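Local coordinates for protein PP1b (Porcine reproductive and respiratory syndrome virus, PDB 6JDR) that probably unwinds RNA and DNA duplexes with 5' to 3' polarity at the cost of ATP, as the helicase part of the viral replicase polyprotein, at residues 285-288 and 294-297; 175-180 and 190-195. The protein carries 1 engineered substitution. One frame throughout, in Å; residues are numbered along the deposited sequence.

Contact 1. Residues 285-288 and 294-297; sequences DAIQ and KLMS
The carboxamide of Q288 grips the backbone of L295 between helix 281-287 and strand 294-297 of a beta-alpha-beta unit, the strand being an edge strand of the parallel sheet. K294 bonds through its backbone to the neighbouring strand 270-276, so the N-H of L295 faces away from that strand, at the sheet's edge, and Q288 takes it up: N to OE1 is 2.9 Å, nearly straight at 169°, with the donor in the carbonyl plane. The Q288 side chain starts with CG anti to the backbone N (chi1 -174°) and then bends at chi2, which turns the amide toward the strand. Its other end, NE2, binds the carbonyl of D293, so one amide holds both the turn and the strand. The L295 side chain runs beside this bond, its CG 3.7 Å from Q288 OE1, and sends CD1 on to the helix. There it crosses I287 at about a right angle, CD1 to CD1 3.7 Å. K294 leaves the opposite face of the strand. Its NZ stays 4.3 Å from OD1 of D285, too far for a salt bridge, and that oxygen is already bonded by Q281, while K294 CD passes 3.8 Å from Q288 OE1.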
ATOM      1  N   ASP A 285       3.861 -17.347  -5.734  1.00 53.53           N
ATOM      2  CA  ASP A 285       3.578 -17.423  -4.298  1.00 54.06           C
ATOM      3  C   ASP A 285       4.381 -18.518  -3.589  1.00 52.85           C
ATOM      4  O   ASP A 285       4.912 -18.298  -2.497  1.00 52.33           O
ATOM      5  CB  ASP A 285       2.079 -17.657  -4.058  1.00 55.83           C
ATOM      6  CG  ASP A 285       1.218 -16.463  -4.465  1.00 58.53           C
ATOM      7  OD1 ASP A 285       1.778 -15.399  -4.823  1.00 58.45           O
ATOM      8  OD2 ASP A 285      -0.027 -16.593  -4.424  1.00 59.33           O
ATOM      9  N   ALA A 286       4.464 -19.694  -4.210  1.00 51.04           N
ATOM     10  CA  ALA A 286       5.168 -20.832  -3.617  1.00 48.62           C
ATOM     11  C   ALA A 286       6.667 -20.578  -3.538  1.00 46.53           C
ATOM     12  O   ALA A 286       7.304 -20.933  -2.550  1.00 44.94           O
ATOM     13  CB  ALA A 286       4.888 -22.102  -4.405  1.00 49.30           C
ATOM     14  N   ILE A 287       7.221 -19.950  -4.571  1.00 45.99           N
ATOM     15  CA  ILE A 287       8.663 -19.710  -4.643  1.00 45.68           C
ATOM     16  C   ILE A 287       9.113 -18.435  -3.924  1.00 45.57           C
ATOM     17  O   ILE A 287      10.317 -18.220  -3.747  1.00 44.05           O
ATOM     18  CB  ILE A 287       9.176 -19.692  -6.104  1.00 46.28           C
ATOM     19  CG1 ILE A 287       8.670 -18.466  -6.875  1.00 46.88           C
ATOM     20  CG2 ILE A 287       8.771 -20.973  -6.824  1.00 46.72           C
ATOM     21  CD1 ILE A 287       9.318 -18.294  -8.235  1.00 47.09           C
ATOM     22  N   GLN A 288       8.155 -17.608  -3.500  1.00 46.38           N
ATOM     23  CA  GLN A 288       8.455 -16.294  -2.908  1.00 47.19           C
ATOM     24  C   GLN A 288       9.520 -16.311  -1.793  1.00 47.00           C
ATOM     25  O   GLN A 288      10.423 -15.475  -1.808  1.00 49.07           O
ATOM     26  CB  GLN A 288       7.165 -15.613  -2.416  1.00 47.51           C
ATOM     27  CG  GLN A 288       7.349 -14.184  -1.918  1.00 48.58           C
ATOM     28  CD  GLN A 288       7.964 -13.265  -2.963  1.00 49.53           C
ATOM     29  OE1 GLN A 288       7.307 -12.885  -3.933  1.00 50.63           O
ATOM     30  NE2 GLN A 288       9.231 -12.904  -2.769  1.00 48.87           N
ATOM     31  N   LYS A 294       8.937  -8.898  -4.368  1.00 54.40           N
ATOM     32  CA  LYS A 294       7.605  -9.497  -4.446  1.00 55.65           C
ATOM     33  C   LYS A 294       7.320  -9.832  -5.909  1.00 56.11           C
ATOM     34  O   LYS A 294       7.309  -8.946  -6.767  1.00 56.29           O
ATOM     35  CB  LYS A 294       6.551  -8.538  -3.882  1.00 56.88           C
ATOM     36  CG  LYS A 294       5.098  -8.911  -4.158  1.00 58.61           C
ATOM     37  CD  LYS A 294       4.672 -10.181  -3.440  1.00 59.47           C
ATOM     38  CE  LYS A 294       3.177 -10.425  -3.605  1.00 61.00           C
ATOM     39  NZ  LYS A 294       2.718 -11.664  -2.914  1.00 62.12           N
ATOM     40  N   LEU A 295       7.103 -11.113  -6.189  1.00 55.87           N
ATOM     41  CA  LEU A 295       6.914 -11.583  -7.557  1.00 55.21           C
ATOM     42  C   LEU A 295       5.447 -11.493  -7.967  1.00 55.68           C
ATOM     43  O   LEU A 295       4.570 -12.055  -7.304  1.00 52.59           O
ATOM     44  CB  LEU A 295       7.413 -13.022  -7.694  1.00 54.86           C
ATOM     45  CG  LEU A 295       8.877 -13.247  -7.301  1.00 55.53           C
ATOM     46  CD1 LEU A 295       9.243 -14.721  -7.407  1.00 56.69           C
ATOM     47  CD2 LEU A 295       9.812 -12.397  -8.149  1.00 55.11           C
ATOM     48  N   MET A 296       5.192 -10.778  -9.061  1.00 56.87           N
ATOM     49  CA  MET A 296       3.845 -10.638  -9.612  1.00 59.46           C
ATOM     50  C   MET A 296       3.787 -11.241 -11.016  1.00 60.96           C
ATOM     51  O   MET A 296       4.544 -10.842 -11.907  1.00 60.03           O
ATOM     52  CB  MET A 296       3.432  -9.161  -9.650  1.00 60.17           C
ATOM     53  CG  MET A 296       3.011  -8.599  -8.299  1.00 60.04           C
ATOM     54  N   SER A 297       2.890 -12.204 -11.204  1.00 63.25           N
ATOM     55  CA  SER A 297       2.733 -12.866 -12.495  1.00 66.17           C
ATOM     56  C   SER A 297       1.950 -11.975 -13.457  1.00 66.38           C
ATOM     57  O   SER A 297       0.893 -11.457 -13.103  1.00 62.80           O
ATOM     58  CB  SER A 297       2.012 -14.208 -12.328  1.00 66.34           C
ATOM     59  OG  SER A 297       1.930 -14.899 -13.563  1.00 65.42           O
TER

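Contact 2. Residues 175-180 and 190-195; sequences QTMLDM and NVPAGT
The flat peptide carbonyl of N190 and the puckered ring of P192 are both met by the end of one side chain, that of M177. Its SD meets the ring at the CD atom of P192, 4.1 Å away, and lies over neither face. The methyl CE goes on to the carbonyl, 3.6 Å from N190 O, a van der Waals contact, since no hydrogen bond joins the two segments. The carboxamide of N190 belongs elsewhere: the CB of this residue points away from the helix, and its side chain touches W208. M177 can span the gap because its chain is fully drawn out: CG is anti to the backbone N (chi1 -178°) and the torsions beyond it are also near 180°. On the loop side P192 opens a type II beta turn ending at T195, whose third position, with its positive phi, suits the glycine found there, G194; T195 OG1 is bonded to H174. M177 also touches F189, T171 and V209, and its side chain is about 7 Å from that of D225, a zinc ligand in another structure of this protein. Here helix 174-184 packs on its own return loop, within the crossover from strand 168-171 to strand 208-211 of the parallel P-loop NTPase sheet.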
ATOM      1  N   GLN A 175      -8.514  13.962 -10.519  1.00 42.46           N
ATOM      2  CA  GLN A 175      -8.286  13.081 -11.647  1.00 43.80           C
ATOM      3  C   GLN A 175      -7.830  11.702 -11.198  1.00 43.93           C
ATOM      4  O   GLN A 175      -8.333  10.694 -11.696  1.00 45.24           O
ATOM      5  CB  GLN A 175      -7.253  13.686 -12.602  1.00 45.11           C
ATOM      6  CG  GLN A 175      -7.101  12.922 -13.911  1.00 47.03           C
ATOM      7  CD  GLN A 175      -8.414  12.791 -14.663  1.00 48.82           C
ATOM      8  OE1 GLN A 175      -9.137  13.772 -14.848  1.00 50.04           O
ATOM      9  NE2 GLN A 175      -8.730  11.578 -15.099  1.00 50.13           N
ATOM     10  N   THR A 176      -6.882  11.655 -10.262  1.00 43.64           N
ATOM     11  CA  THR A 176      -6.397  10.379  -9.732  1.00 42.37           C
ATOM     12  C   THR A 176      -7.532   9.668  -8.999  1.00 42.44           C
ATOM     13  O   THR A 176      -7.688   8.461  -9.117  1.00 43.51           O
ATOM     14  CB  THR A 176      -5.165  10.546  -8.810  1.00 41.98           C
ATOM     15  OG1 THR A 176      -5.471  11.426  -7.721  1.00 40.82           O
ATOM     16  CG2 THR A 176      -3.976  11.102  -9.595  1.00 41.43           C
ATOM     17  N   MET A 177      -8.338  10.430  -8.269  1.00 43.51           N
ATOM     18  CA  MET A 177      -9.562   9.902  -7.670  1.00 47.05           C
ATOM     19  C   MET A 177     -10.480   9.269  -8.717  1.00 49.51           C
ATOM     20  O   MET A 177     -11.025   8.190  -8.483  1.00 50.00           O
ATOM     21  CB  MET A 177     -10.318  11.008  -6.921  1.00 47.12           C
ATOM     22  CG  MET A 177     -11.576  10.535  -6.216  1.00 48.01           C
ATOM     23  SD  MET A 177     -12.386  11.858  -5.305  1.00 49.30           S
ATOM     24  CE  MET A 177     -13.805  10.992  -4.642  1.00 49.07           C
ATOM     25  N   LEU A 178     -10.650   9.942  -9.856  1.00 51.20           N
ATOM     26  CA  LEU A 178     -11.490   9.429 -10.944  1.00 53.13           C
ATOM     27  C   LEU A 178     -10.881   8.184 -11.585  1.00 54.28           C
ATOM     28  O   LEU A 178     -11.589   7.215 -11.868  1.00 54.96           O
ATOM     29  CB  LEU A 178     -11.722  10.509 -12.009  1.00 53.09           C
ATOM     30  CG  LEU A 178     -12.661  10.172 -13.179  1.00 53.23           C
ATOM     31  CD1 LEU A 178     -14.033   9.725 -12.691  1.00 53.44           C
ATOM     32  CD2 LEU A 178     -12.794  11.372 -14.108  1.00 53.33           C
ATOM     33  N   ASP A 179      -9.572   8.218 -11.815  1.00 55.04           N
ATOM     34  CA  ASP A 179      -8.856   7.065 -12.353  1.00 55.96           C
ATOM     35  C   ASP A 179      -9.046   5.847 -11.453  1.00 57.38           C
ATOM     36  O   ASP A 179      -9.342   4.752 -11.932  1.00 56.65           O
ATOM     37  CB  ASP A 179      -7.359   7.374 -12.490  1.00 55.97           C
ATOM     38  CG  ASP A 179      -7.063   8.427 -13.547  1.00 56.33           C
ATOM     39  OD1 ASP A 179      -7.945   8.721 -14.385  1.00 55.85           O
ATOM     40  OD2 ASP A 179      -5.933   8.960 -13.538  1.00 56.83           O
ATOM     41  N   MET A 180      -8.890   6.051 -10.146  1.00 58.64           N
ATOM     42  CA  MET A 180      -9.016   4.972  -9.172  1.00 59.66           C
ATOM     43  C   MET A 180     -10.435   4.412  -9.146  1.00 58.25           C
ATOM     44  O   MET A 180     -10.620   3.197  -9.108  1.00 57.96           O
ATOM     45  CB  MET A 180      -8.624   5.467  -7.774  1.00 61.05           C
ATOM     46  CG  MET A 180      -8.514   4.381  -6.710  1.00 63.26           C
ATOM     47  SD  MET A 180      -7.025   3.368  -6.856  1.00 66.12           S
ATOM     48  CE  MET A 180      -7.624   1.972  -7.801  1.00 67.17           C
ATOM     49  N   ASN A 190     -17.606  10.386  -2.099  1.00 56.87           N
ATOM     50  CA  ASN A 190     -18.376  11.613  -2.218  1.00 55.93           C
ATOM     51  C   ASN A 190     -17.718  12.463  -3.290  1.00 54.95           C
ATOM     52  O   ASN A 190     -16.536  12.791  -3.179  1.00 55.75           O
ATOM     53  CB  ASN A 190     -18.388  12.372  -0.892  1.00 57.34           C
ATOM     54  CG  ASN A 190     -19.070  11.599   0.222  1.00 58.30           C
ATOM     55  OD1 ASN A 190     -20.177  11.083   0.051  1.00 60.11           O
ATOM     56  ND2 ASN A 190     -18.419  11.524   1.375  1.00 58.73           N
ATOM     57  N   VAL A 191     -18.470  12.805  -4.331  1.00 52.82           N
ATOM     58  CA  VAL A 191     -17.951  13.655  -5.399  1.00 50.87           C
ATOM     59  C   VAL A 191     -17.600  15.019  -4.805  1.00 48.86           C
ATOM     60  O   VAL A 191     -18.431  15.633  -4.139  1.00 48.63           O
ATOM     61  CB  VAL A 191     -18.970  13.816  -6.551  1.00 51.16           C
ATOM     62  CG1 VAL A 191     -18.512  14.875  -7.543  1.00 51.16           C
ATOM     63  CG2 VAL A 191     -19.175  12.486  -7.267  1.00 51.60           C
ATOM     64  N   PRO A 192     -16.358  15.485  -5.019  1.00 46.92           N
ATOM     65  CA  PRO A 192     -15.961  16.774  -4.448  1.00 47.31           C
ATOM     66  C   PRO A 192     -16.583  17.964  -5.181  1.00 46.82           C
ATOM     67  O   PRO A 192     -16.678  17.958  -6.411  1.00 47.37           O
ATOM     68  CB  PRO A 192     -14.434  16.775  -4.597  1.00 47.50           C
ATOM     69  CG  PRO A 192     -14.160  15.857  -5.738  1.00 47.80           C
ATOM     70  CD  PRO A 192     -15.246  14.820  -5.725  1.00 46.73           C
ATOM     71  N   ALA A 193     -16.996  18.970  -4.414  1.00 45.44           N
ATOM     72  CA  ALA A 193     -17.617  20.172  -4.956  1.00 44.51           C
ATOM     73  C   ALA A 193     -16.614  20.978  -5.761  1.00 45.39           C
ATOM     74  O   ALA A 193     -15.439  21.051  -5.402  1.00 47.01           O
ATOM     75  CB  ALA A 193     -18.176  21.027  -3.830  1.00 44.32           C
ATOM     76  N   GLY A 194     -17.083  21.579  -6.852  1.00 45.03           N
ATOM     77  CA  GLY A 194     -16.237  22.422  -7.693  1.00 44.33           C
ATOM     78  C   GLY A 194     -15.448  21.674  -8.750  1.00 44.51           C
ATOM     79  O   GLY A 194     -14.717  22.290  -9.528  1.00 44.78           O
ATOM     80  N   THR A 195     -15.584  20.352  -8.791  1.00 44.18           N
ATOM     81  CA  THR A 195     -14.821  19.555  -9.748  1.00 45.50           C
ATOM     82  C   THR A 195     -15.292  19.796 -11.178  1.00 46.29           C
ATOM     83  O   THR A 195     -16.453  20.126 -11.414  1.00 48.62           O
ATOM     84  CB  THR A 195     -14.882  18.046  -9.440  1.00 45.55           C
ATOM     85  OG1 THR A 195     -14.028  17.347 -10.352  1.00 44.35           O
ATOM     86  CG2 THR A 195     -16.310  17.498  -9.564  1.00 46.34           C
TER

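From the N terminus, the chain first meets contact 2, which closes a loop of nine residues, four of them still helical, between 175-180 and 190-195. Contact 1 follows in series, without nesting or crossing, and closes a shorter loop of five residues between 285-288 and 294-297. Both belong to crossovers of the same seven-stranded parallel sheet, but at its two ends: contact 2 precedes outermost strand 208-211, and contact 1 includes outermost strand 294-297. Their centres lie 34 Å apart, on opposite sides of the chain's centre, and their nearest atoms are about 15 Å apart. Beyond contact 1 the chain enters the five-stranded parallel sheet at strand 303-307.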